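PDB 4Q3M: MGS-M4 from Unidentified, which probably catalyses the NAD(P)H-dependent interconversion of carbonyl compounds and alcohols, as a member of the aldo-keto reductase family whose natural substrate is unknown. Local coordinates for residues N8-P13 and K129-G134; G49-V54 and N89-N94; K83-F88 and Y118-T123; N113-Y118 and M147-I152. All coordinates share one frame; numbering follows the deposited sequence.

Contact 1 of 4, residues N8-P13 and K129-G134; sequences NNYEMP and KVKAIG
A chi1 of -163° (CG anti to the backbone N) swings the Y10 ring out from the N-terminal hairpin and over K131, while N8, its CG set between backbone N and carbonyl carbon (chi1 67°), turns its amide to the same residue. The hairpin, strand 11-13 paired with strand 3-5, closes the N-terminal end of the (beta/alpha)8 barrel, as in other aldo-keto reductases. Here its turn meets the link from helix 111-126 into strand 133-136. K131 lays CB on one face of the Y10 ring in a CH-pi contact, 3.6 Å from CB to the ring centroid. CB is offset toward the rim, so that Y10 CZ is its nearest ring atom at 3.4 Å. K131 CG follows, passing 3.6 Å from Y10 OH, and a bend at chi2 then carries the rest of the lysine chain away from the hairpin. The far end of the ring is held by a hydrogen bond between Y10 OH and D101. The polar half of the contact belongs to N8. Its ND2 bonds with Y125 OH as well as with K131, and N8 OD1 takes a weak bond from Y10 N, which together probably help to fix the rotation of the amide. The bond from N8 ND2 to K131 O spans 2.9 Å; it is bent at the hydrogen (135°), though ND2 lies nearly in line with the K131 carbonyl.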
# COMPACT_ATOMS: atom_id res chain seq x y z
N ASN A 8 15.39 20.93 10.51
CA ASN A 8 16.55 21.34 11.29
C ASN A 8 17.36 22.40 10.56
O ASN A 8 18.55 22.59 10.83
CB ASN A 8 17.43 20.13 11.62
CG ASN A 8 18.09 19.54 10.39
OD1 ASN A 8 17.57 19.64 9.28
ND2 ASN A 8 19.24 18.91 10.58
N ASN A 9 16.71 23.07 9.61
CA ASN A 9 17.30 24.15 8.81
C ASN A 9 18.44 23.69 7.91
O ASN A 9 19.18 24.52 7.37
CB ASN A 9 17.79 25.28 9.72
CG ASN A 9 16.72 25.79 10.65
OD1 ASN A 9 15.55 25.92 10.27
ND2 ASN A 9 17.10 26.07 11.89
N TYR A 10 18.59 22.38 7.73
CA TYR A 10 19.63 21.85 6.86
C TYR A 10 19.12 21.75 5.43
O TYR A 10 18.08 21.16 5.17
CB TYR A 10 20.10 20.48 7.35
CG TYR A 10 21.43 20.05 6.76
CD1 TYR A 10 22.63 20.53 7.28
CD2 TYR A 10 21.48 19.16 5.70
CE1 TYR A 10 23.84 20.15 6.74
CE2 TYR A 10 22.70 18.76 5.16
CZ TYR A 10 23.87 19.26 5.69
OH TYR A 10 25.08 18.87 5.15
N GLU A 11 19.87 22.34 4.50
CA GLU A 11 19.45 22.39 3.10
C GLU A 11 19.66 21.07 2.38
O GLU A 11 20.59 20.32 2.68
CB GLU A 11 20.20 23.51 2.36
CG GLU A 11 19.79 24.91 2.80
CD GLU A 11 20.51 25.99 2.02
OE1 GLU A 11 21.41 25.65 1.22
OE2 GLU A 11 20.17 27.18 2.20
N MET A 12 18.77 20.79 1.43
CA MET A 12 18.82 19.56 0.66
C MET A 12 18.41 19.83 -0.78
O MET A 12 17.29 20.25 -1.04
CB MET A 12 17.90 18.50 1.28
CG MET A 12 17.88 17.17 0.56
SD MET A 12 16.66 16.04 1.27
CE MET A 12 17.00 14.55 0.34
N PRO A 13 19.34 19.62 -1.73
CA PRO A 13 19.06 19.80 -3.16
C PRO A 13 17.82 19.03 -3.58
O PRO A 13 17.76 17.81 -3.42
CB PRO A 13 20.32 19.24 -3.83
CG PRO A 13 21.40 19.45 -2.82
CD PRO A 13 20.74 19.23 -1.48
N LYS A 129 27.74 12.99 13.14
CA LYS A 129 28.12 12.11 12.05
C LYS A 129 27.07 12.09 10.94
O LYS A 129 27.36 11.74 9.80
CB LYS A 129 28.38 10.69 12.57
CG LYS A 129 29.63 10.58 13.43
CD LYS A 129 29.87 9.15 13.88
CE LYS A 129 31.14 9.05 14.71
NZ LYS A 129 31.38 7.65 15.18
N VAL A 130 25.84 12.46 11.29
CA VAL A 130 24.79 12.66 10.29
C VAL A 130 24.17 14.05 10.44
O VAL A 130 23.86 14.48 11.55
CB VAL A 130 23.68 11.60 10.37
CG1 VAL A 130 24.10 10.35 9.63
CG2 VAL A 130 23.34 11.28 11.81
N LYS A 131 24.00 14.73 9.32
CA LYS A 131 23.48 16.09 9.32
C LYS A 131 21.95 16.10 9.28
O LYS A 131 21.32 17.11 9.60
CB LYS A 131 24.04 16.88 8.14
CG LYS A 131 25.54 17.08 8.20
CD LYS A 131 25.95 17.75 9.50
CE LYS A 131 27.46 17.88 9.62
NZ LYS A 131 27.86 18.53 10.90
N ALA A 132 21.37 14.97 8.90
CA ALA A 132 19.92 14.83 8.86
C ALA A 132 19.52 13.36 8.94
O ALA A 132 20.16 12.50 8.35
CB ALA A 132 19.36 15.46 7.59
N ILE A 133 18.46 13.08 9.70
CA ILE A 133 17.97 11.71 9.85
C ILE A 133 16.51 11.60 9.44
O ILE A 133 15.72 12.52 9.66
CB ILE A 133 18.14 11.20 11.29
CG1 ILE A 133 17.52 12.20 12.28
CG2 ILE A 133 19.61 10.98 11.61
CD1 ILE A 133 17.60 11.75 13.72
N GLY A 134 16.16 10.48 8.83
CA GLY A 134 14.79 10.25 8.38
C GLY A 134 14.50 8.79 8.12
O GLY A 134 15.23 7.91 8.58

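Contact 2 of 4, residues G49-V54 and N89-N94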
# COMPACT_ATOMS: atom_id res chain seq x y z
N GLY A 49 25.12 -1.80 -2.83
CA GLY A 49 26.48 -2.27 -2.92
C GLY A 49 27.34 -1.42 -3.84
O GLY A 49 28.25 -1.93 -4.50
N ASN A 50 27.06 -0.13 -3.88
CA ASN A 50 27.84 0.79 -4.70
C ASN A 50 28.41 1.96 -3.89
O ASN A 50 28.92 2.92 -4.46
CB ASN A 50 27.00 1.32 -5.87
CG ASN A 50 25.72 2.01 -5.42
OD1 ASN A 50 25.62 2.49 -4.29
ND2 ASN A 50 24.75 2.07 -6.32
N GLU A 51 28.31 1.86 -2.57
CA GLU A 51 28.83 2.90 -1.68
C GLU A 51 30.31 3.15 -1.91
O GLU A 51 30.81 4.26 -1.72
CB GLU A 51 28.59 2.51 -0.22
CG GLU A 51 27.13 2.51 0.20
CD GLU A 51 26.94 2.02 1.62
OE1 GLU A 51 27.61 1.04 2.01
OE2 GLU A 51 26.12 2.61 2.35
N GLU A 52 31.01 2.10 -2.34
CA GLU A 52 32.43 2.19 -2.64
C GLU A 52 32.67 3.01 -3.91
O GLU A 52 33.49 3.93 -3.91
CB GLU A 52 33.03 0.79 -2.80
CG GLU A 52 33.07 -0.01 -1.51
CD GLU A 52 33.87 -1.29 -1.65
OE1 GLU A 52 34.92 -1.26 -2.32
OE2 GLU A 52 33.45 -2.32 -1.09
N GLU A 53 31.96 2.68 -4.98
CA GLU A 53 32.12 3.36 -6.26
C GLU A 53 31.57 4.78 -6.22
O GLU A 53 32.12 5.68 -6.85
CB GLU A 53 31.44 2.57 -7.38
CG GLU A 53 32.06 1.22 -7.66
CD GLU A 53 31.45 0.53 -8.86
OE1 GLU A 53 30.54 1.11 -9.47
OE2 GLU A 53 31.89 -0.59 -9.19
N VAL A 54 30.49 4.98 -5.47
CA VAL A 54 29.90 6.31 -5.32
C VAL A 54 30.85 7.23 -4.55
O VAL A 54 31.08 8.37 -4.96
CB VAL A 54 28.54 6.25 -4.59
CG1 VAL A 54 28.09 7.64 -4.17
CG2 VAL A 54 27.50 5.59 -5.47
N ASN A 89 28.95 2.83 10.31
CA ASN A 89 30.39 2.97 10.16
C ASN A 89 30.88 2.26 8.91
O ASN A 89 31.81 2.72 8.25
CB ASN A 89 31.12 2.44 11.40
CG ASN A 89 30.58 3.01 12.69
OD1 ASN A 89 30.25 4.20 12.76
ND2 ASN A 89 30.49 2.18 13.72
N THR A 90 30.25 1.14 8.59
CA THR A 90 30.56 0.40 7.38
C THR A 90 30.19 1.24 6.15
O THR A 90 30.97 1.33 5.20
CB THR A 90 29.82 -0.95 7.32
OG1 THR A 90 30.19 -1.74 8.46
CG2 THR A 90 30.16 -1.70 6.05
N SER A 91 29.01 1.84 6.19
CA SER A 91 28.57 2.75 5.13
C SER A 91 29.53 3.92 5.01
O SER A 91 29.95 4.29 3.91
CB SER A 91 27.16 3.26 5.41
OG SER A 91 26.20 2.22 5.26
N LEU A 92 29.86 4.50 6.16
CA LEU A 92 30.71 5.68 6.23
C LEU A 92 32.10 5.41 5.66
O LEU A 92 32.64 6.22 4.90
CB LEU A 92 30.81 6.14 7.68
CG LEU A 92 31.36 7.55 7.90
CD1 LEU A 92 30.45 8.54 7.19
CD2 LEU A 92 31.44 7.85 9.38
N LYS A 93 32.67 4.26 6.01
CA LYS A 93 34.00 3.89 5.54
C LYS A 93 34.01 3.54 4.06
O LYS A 93 34.94 3.90 3.33
CB LYS A 93 34.54 2.72 6.36
CG LYS A 93 34.95 3.10 7.78
CD LYS A 93 35.42 1.89 8.56
CE LYS A 93 35.87 2.29 9.96
NZ LYS A 93 36.34 1.12 10.75
N ASN A 94 32.98 2.83 3.61
CA ASN A 94 32.84 2.49 2.20
C ASN A 94 32.75 3.74 1.33
O ASN A 94 33.35 3.81 0.26
CB ASN A 94 31.61 1.61 1.96
CG ASN A 94 31.78 0.21 2.52
OD1 ASN A 94 32.90 -0.29 2.65
ND2 ASN A 94 30.67 -0.44 2.84
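S91, reached first along helix 81-94, turns OG to the carboxylate of E51 in the opening turn of helix 51-59. The two are neighbouring outer helices of the (beta/alpha)8 barrel, joined through strand 69-74. S91 OG lies 2.9 Å from E51 OE2 and is also within bonding distance of A87 O, one helical turn back. Its chi1 of -70° keeps OG beside the backbone N, close to both partners. E51 stretches out beyond CG to get there, its CD passing 3.9 Å from S91 CA. Nearly one turn further, N94 presents its side-chain amide to the other carboxylate oxygen: ND2 to E51 OE1 is a weak, long bond of 3.5 Å, though nearly straight at 171°. The two flat groups are turned 56° against each other, and closer to the backbones N94 CB packs against E51 CB at 3.8 Å. The backbone of N94 adds a CA-H...O contact, its O receiving E52 CA at 3.4 Å. On the more exposed flank, E52 CG lies 4.1 Å from N94 CB. From strand 69-74, T72 OG1 hydrogen-bonds E51 OE2. A buried carboxylate is thus met by neutral polar groups from strand 69-74 and from the adjacent helix, which could help to stabilise its negative charge.

Contact 3 of 4, residues K83-F88 and Y118-T123; sequences KTLEAF and YRAFET
T84 pushes its methyl CG2 into the angle between A120 and F121, the tightly packed side of a crossing between helices 81-94 and 111-126. These are successive outer helices of the (beta/alpha)8 barrel; their segments cross at -53° with axes 9.0 Å apart, close enough for the small A120 to sit against the neighbouring helix. T84 CG2 lies 3.6 Å from A120 CB and 3.4 Å from F121 CE1, meeting the phenyl ring at its edge and in its plane. The threonine torsion (chi1 -70°) explains the choice of branch: CG2 is anti to the backbone N and faces helix 111-126, whereas OG1 turns back to hydrogen-bond G80 O. F121 starts out away from helix 81-94, but its ring comes back to meet T84 CG2 with its edge, and it also touches L74 and I133 of the barrel wall. The outer side is looser. There L85 reaches across with a single branch, CD2, which rests 3.9 Å from A120 CB and 3.8 Å from A120 O. L85 and T123 are both partly exposed. No hydrogen bond or salt bridge joins the two segments. Their cohesion therefore rests on apolar fit, a methyl, an alanine, a ring edge and a leucine branch, and the hydroxyl of T84 is engaged by the backbone just before helix 81-94.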
# COMPACT_ATOMS: atom_id res chain seq x y z
N LYS A 83 23.49 -2.83 16.05
CA LYS A 83 23.75 -3.25 14.68
C LYS A 83 23.71 -2.06 13.73
O LYS A 83 24.39 -2.06 12.70
CB LYS A 83 22.73 -4.31 14.25
CG LYS A 83 23.23 -5.26 13.18
CD LYS A 83 22.34 -6.48 13.07
CE LYS A 83 22.94 -7.54 12.16
NZ LYS A 83 22.12 -8.78 12.14
N THR A 84 22.93 -1.04 14.08
CA THR A 84 22.80 0.15 13.26
C THR A 84 24.07 1.01 13.32
O THR A 84 24.55 1.50 12.30
CB THR A 84 21.59 1.01 13.69
OG1 THR A 84 20.38 0.33 13.35
CG2 THR A 84 21.61 2.35 12.99
N LEU A 85 24.61 1.18 14.53
CA LEU A 85 25.83 1.94 14.72
C LEU A 85 26.98 1.36 13.91
O LEU A 85 27.79 2.10 13.34
CB LEU A 85 26.22 1.98 16.21
CG LEU A 85 25.27 2.69 17.17
CD1 LEU A 85 25.78 2.57 18.60
CD2 LEU A 85 25.10 4.15 16.78
N GLU A 86 27.04 0.03 13.84
CA GLU A 86 28.09 -0.66 13.11
C GLU A 86 27.87 -0.60 11.60
O GLU A 86 28.82 -0.42 10.84
CB GLU A 86 28.19 -2.12 13.58
CG GLU A 86 29.23 -2.95 12.84
CD GLU A 86 30.66 -2.56 13.18
OE1 GLU A 86 30.87 -1.73 14.09
OE2 GLU A 86 31.59 -3.09 12.53
N ALA A 87 26.62 -0.76 11.19
CA ALA A 87 26.28 -0.72 9.77
C ALA A 87 26.49 0.68 9.20
O ALA A 87 26.73 0.85 8.01
CB ALA A 87 24.84 -1.16 9.56
N PHE A 88 26.40 1.68 10.07
CA PHE A 88 26.62 3.07 9.67
C PHE A 88 28.10 3.33 9.42
O PHE A 88 28.46 3.99 8.44
CB PHE A 88 26.09 4.02 10.74
CG PHE A 88 26.38 5.47 10.46
CD1 PHE A 88 25.65 6.16 9.51
CD2 PHE A 88 27.39 6.13 11.14
CE1 PHE A 88 25.92 7.48 9.24
CE2 PHE A 88 27.66 7.46 10.88
CZ PHE A 88 26.92 8.14 9.93
N TYR A 118 16.24 4.05 15.22
CA TYR A 118 16.21 5.50 15.16
C TYR A 118 16.96 6.11 16.35
O TYR A 118 17.55 7.18 16.22
CB TYR A 118 14.77 6.00 15.12
CG TYR A 118 14.64 7.41 14.62
CD1 TYR A 118 14.63 7.69 13.26
CD2 TYR A 118 14.53 8.48 15.51
CE1 TYR A 118 14.51 8.98 12.80
CE2 TYR A 118 14.42 9.77 15.05
CZ TYR A 118 14.41 10.02 13.70
OH TYR A 118 14.29 11.31 13.24
N ARG A 119 16.92 5.43 17.49
CA ARG A 119 17.68 5.86 18.66
C ARG A 119 19.17 5.90 18.33
O ARG A 119 19.90 6.77 18.80
CB ARG A 119 17.43 4.93 19.85
CG ARG A 119 16.11 5.16 20.56
CD ARG A 119 16.12 6.46 21.35
NE ARG A 119 14.87 6.66 22.08
CZ ARG A 119 13.85 7.39 21.63
NH1 ARG A 119 13.92 7.98 20.45
NH2 ARG A 119 12.75 7.51 22.37
N ALA A 120 19.60 4.95 17.50
CA ALA A 120 20.98 4.93 17.03
C ALA A 120 21.23 6.07 16.06
O ALA A 120 22.30 6.68 16.06
CB ALA A 120 21.29 3.59 16.38
N PHE A 121 20.24 6.37 15.22
CA PHE A 121 20.31 7.52 14.32
C PHE A 121 20.47 8.80 15.13
O PHE A 121 21.27 9.67 14.78
CB PHE A 121 19.06 7.63 13.44
CG PHE A 121 19.03 6.67 12.28
CD1 PHE A 121 19.72 5.48 12.31
CD2 PHE A 121 18.30 6.99 11.14
CE1 PHE A 121 19.68 4.61 11.24
CE2 PHE A 121 18.26 6.12 10.07
CZ PHE A 121 18.95 4.93 10.11
N GLU A 122 19.71 8.89 16.22
CA GLU A 122 19.73 10.07 17.08
C GLU A 122 21.08 10.25 17.77
O GLU A 122 21.56 11.37 17.93
CB GLU A 122 18.62 9.97 18.13
CG GLU A 122 17.22 10.12 17.55
CD GLU A 122 16.13 9.96 18.60
OE1 GLU A 122 16.36 9.23 19.59
OE2 GLU A 122 15.05 10.56 18.43
N THR A 123 21.69 9.14 18.17
CA THR A 123 23.02 9.17 18.77
C THR A 123 24.04 9.69 17.77
O THR A 123 24.89 10.52 18.10
CB THR A 123 23.45 7.78 19.28
OG1 THR A 123 22.55 7.33 20.29
CG2 THR A 123 24.86 7.84 19.85

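Contact 4 of 4, residues N113-Y118 and M147-I152; sequences NALSTY and MENAKI
Y118 and L115, one turn apart on helix 111-126, reach out to the end of helix 140-149 and the loop after it. Both extend with CG anti to the backbone N, at chi1 -161° for Y118 and -176° for L115. The tyrosine points its hydroxyl past A150 to the backbone: OH donates to I152 O over 2.6 Å, with the acceptor in the plane of the ring and the donor in the carbonyl plane. On the way, A150 CB lies 3.6 Å from Y118 CE2, approaching the ring obliquely. L115 forks around N149 instead, CD1 at 3.9 Å and CD2 at 4.0 Å from N149 CB, the two side chains crossing at about a right angle. N149 CG stands beside its own backbone N (chi1 -68°), its ND2 bonds back to Y145 O, and CB meets the leucine. E122 and R119 reinforce the junction: E122 OE2 accepts from the backbone N of K151 and of I152, and R119 NH2 bonds N149 O. The contact thus docks a helix C-terminus and its following loop, which leads to strand 156-160, on the preceding helix, joining consecutive beta-alpha units on the outside of a TIM barrel.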
# COMPACT_ATOMS: atom_id res chain seq x y z
N ASN A 113 11.72 -2.24 16.28
CA ASN A 113 12.91 -2.21 15.44
C ASN A 113 13.14 -0.82 14.86
O ASN A 113 14.28 -0.41 14.66
CB ASN A 113 12.80 -3.23 14.31
CG ASN A 113 13.09 -4.64 14.77
OD1 ASN A 113 13.79 -4.85 15.76
ND2 ASN A 113 12.57 -5.62 14.04
N ALA A 114 12.05 -0.11 14.59
CA ALA A 114 12.14 1.24 14.04
C ALA A 114 12.70 2.21 15.08
O ALA A 114 13.62 2.98 14.78
CB ALA A 114 10.77 1.71 13.57
N LEU A 115 12.16 2.16 16.29
CA LEU A 115 12.57 3.06 17.36
C LEU A 115 14.00 2.76 17.83
O LEU A 115 14.78 3.68 18.08
CB LEU A 115 11.60 2.97 18.53
CG LEU A 115 11.85 3.93 19.70
CD1 LEU A 115 11.89 5.37 19.20
CD2 LEU A 115 10.79 3.76 20.77
N SER A 116 14.33 1.47 17.94
CA SER A 116 15.66 1.06 18.37
C SER A 116 16.71 1.50 17.36
O SER A 116 17.81 1.93 17.72
CB SER A 116 15.72 -0.46 18.56
OG SER A 116 17.00 -0.86 19.02
N THR A 117 16.36 1.38 16.09
CA THR A 117 17.21 1.85 15.00
C THR A 117 17.35 3.36 15.00
O THR A 117 18.45 3.90 14.81
CB THR A 117 16.65 1.41 13.64
OG1 THR A 117 16.63 -0.02 13.57
CG2 THR A 117 17.48 1.99 12.53
N TYR A 118 16.24 4.05 15.22
CA TYR A 118 16.21 5.50 15.16
C TYR A 118 16.96 6.11 16.35
O TYR A 118 17.55 7.18 16.22
CB TYR A 118 14.77 6.00 15.12
CG TYR A 118 14.64 7.41 14.62
CD1 TYR A 118 14.63 7.69 13.26
CD2 TYR A 118 14.53 8.48 15.51
CE1 TYR A 118 14.51 8.98 12.80
CE2 TYR A 118 14.42 9.77 15.05
CZ TYR A 118 14.41 10.02 13.70
OH TYR A 118 14.29 11.31 13.24
N MET A 147 6.93 10.15 15.39
CA MET A 147 6.57 11.49 15.85
C MET A 147 6.32 11.50 17.35
O MET A 147 6.69 12.44 18.05
CB MET A 147 5.33 12.00 15.12
CG MET A 147 5.53 12.26 13.64
SD MET A 147 6.83 13.47 13.32
CE MET A 147 6.18 14.90 14.17
N GLU A 148 5.71 10.43 17.85
CA GLU A 148 5.40 10.31 19.26
C GLU A 148 6.62 9.99 20.12
O GLU A 148 6.79 10.55 21.20
CB GLU A 148 4.33 9.23 19.47
CG GLU A 148 3.93 9.02 20.92
CD GLU A 148 3.15 10.19 21.50
OE1 GLU A 148 2.57 10.96 20.71
OE2 GLU A 148 3.12 10.33 22.74
N ASN A 149 7.48 9.10 19.62
CA ASN A 149 8.54 8.54 20.46
C ASN A 149 9.95 9.08 20.20
O ASN A 149 10.83 8.93 21.06
CB ASN A 149 8.55 7.02 20.31
CG ASN A 149 7.32 6.37 20.90
OD1 ASN A 149 7.15 6.32 22.12
ND2 ASN A 149 6.44 5.87 20.04
N ALA A 150 10.18 9.69 19.05
CA ALA A 150 11.50 10.23 18.75
C ALA A 150 11.77 11.49 19.58
O ALA A 150 10.85 12.21 19.94
CB ALA A 150 11.65 10.54 17.27
N LYS A 151 13.05 11.73 19.87
CA LYS A 151 13.45 12.94 20.57
C LYS A 151 13.99 13.94 19.55
O LYS A 151 14.05 15.14 19.81
CB LYS A 151 14.50 12.61 21.64
CG LYS A 151 14.01 11.59 22.65
CD LYS A 151 15.05 11.31 23.73
CE LYS A 151 14.51 10.33 24.75
NZ LYS A 151 13.26 10.83 25.39
N ILE A 152 14.38 13.42 18.39
CA ILE A 152 14.73 14.24 17.24
C ILE A 152 13.84 13.82 16.07
O ILE A 152 14.14 12.85 15.38
CB ILE A 152 16.21 14.10 16.87
CG1 ILE A 152 17.10 14.44 18.07
CG2 ILE A 152 16.55 15.00 15.68
CD1 ILE A 152 18.57 14.19 17.83

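How the contacts relate
Contacts 2, 3 and 4 join successive outer helices of the barrel, whereas contact 1 fastens the turn of the N-terminal hairpin to the link leading into strand 133-136. Contact 3 is the buried one and wholly apolar; contact 4 lies at the surface, contacts 1 and 2 in between, each mixing polar bonds with packing. Helix 81-94 serves both contact 2 and contact 3, and helix 111-126 both contact 3 and contact 4, where Y118 is shared. Contact 1 touches this row from inside: I133 CD1 packs 3.4 Å from Y118 OH, and V130 meets F88. Contacts 2 and 4 stay apart, their centres 25 Å from each other.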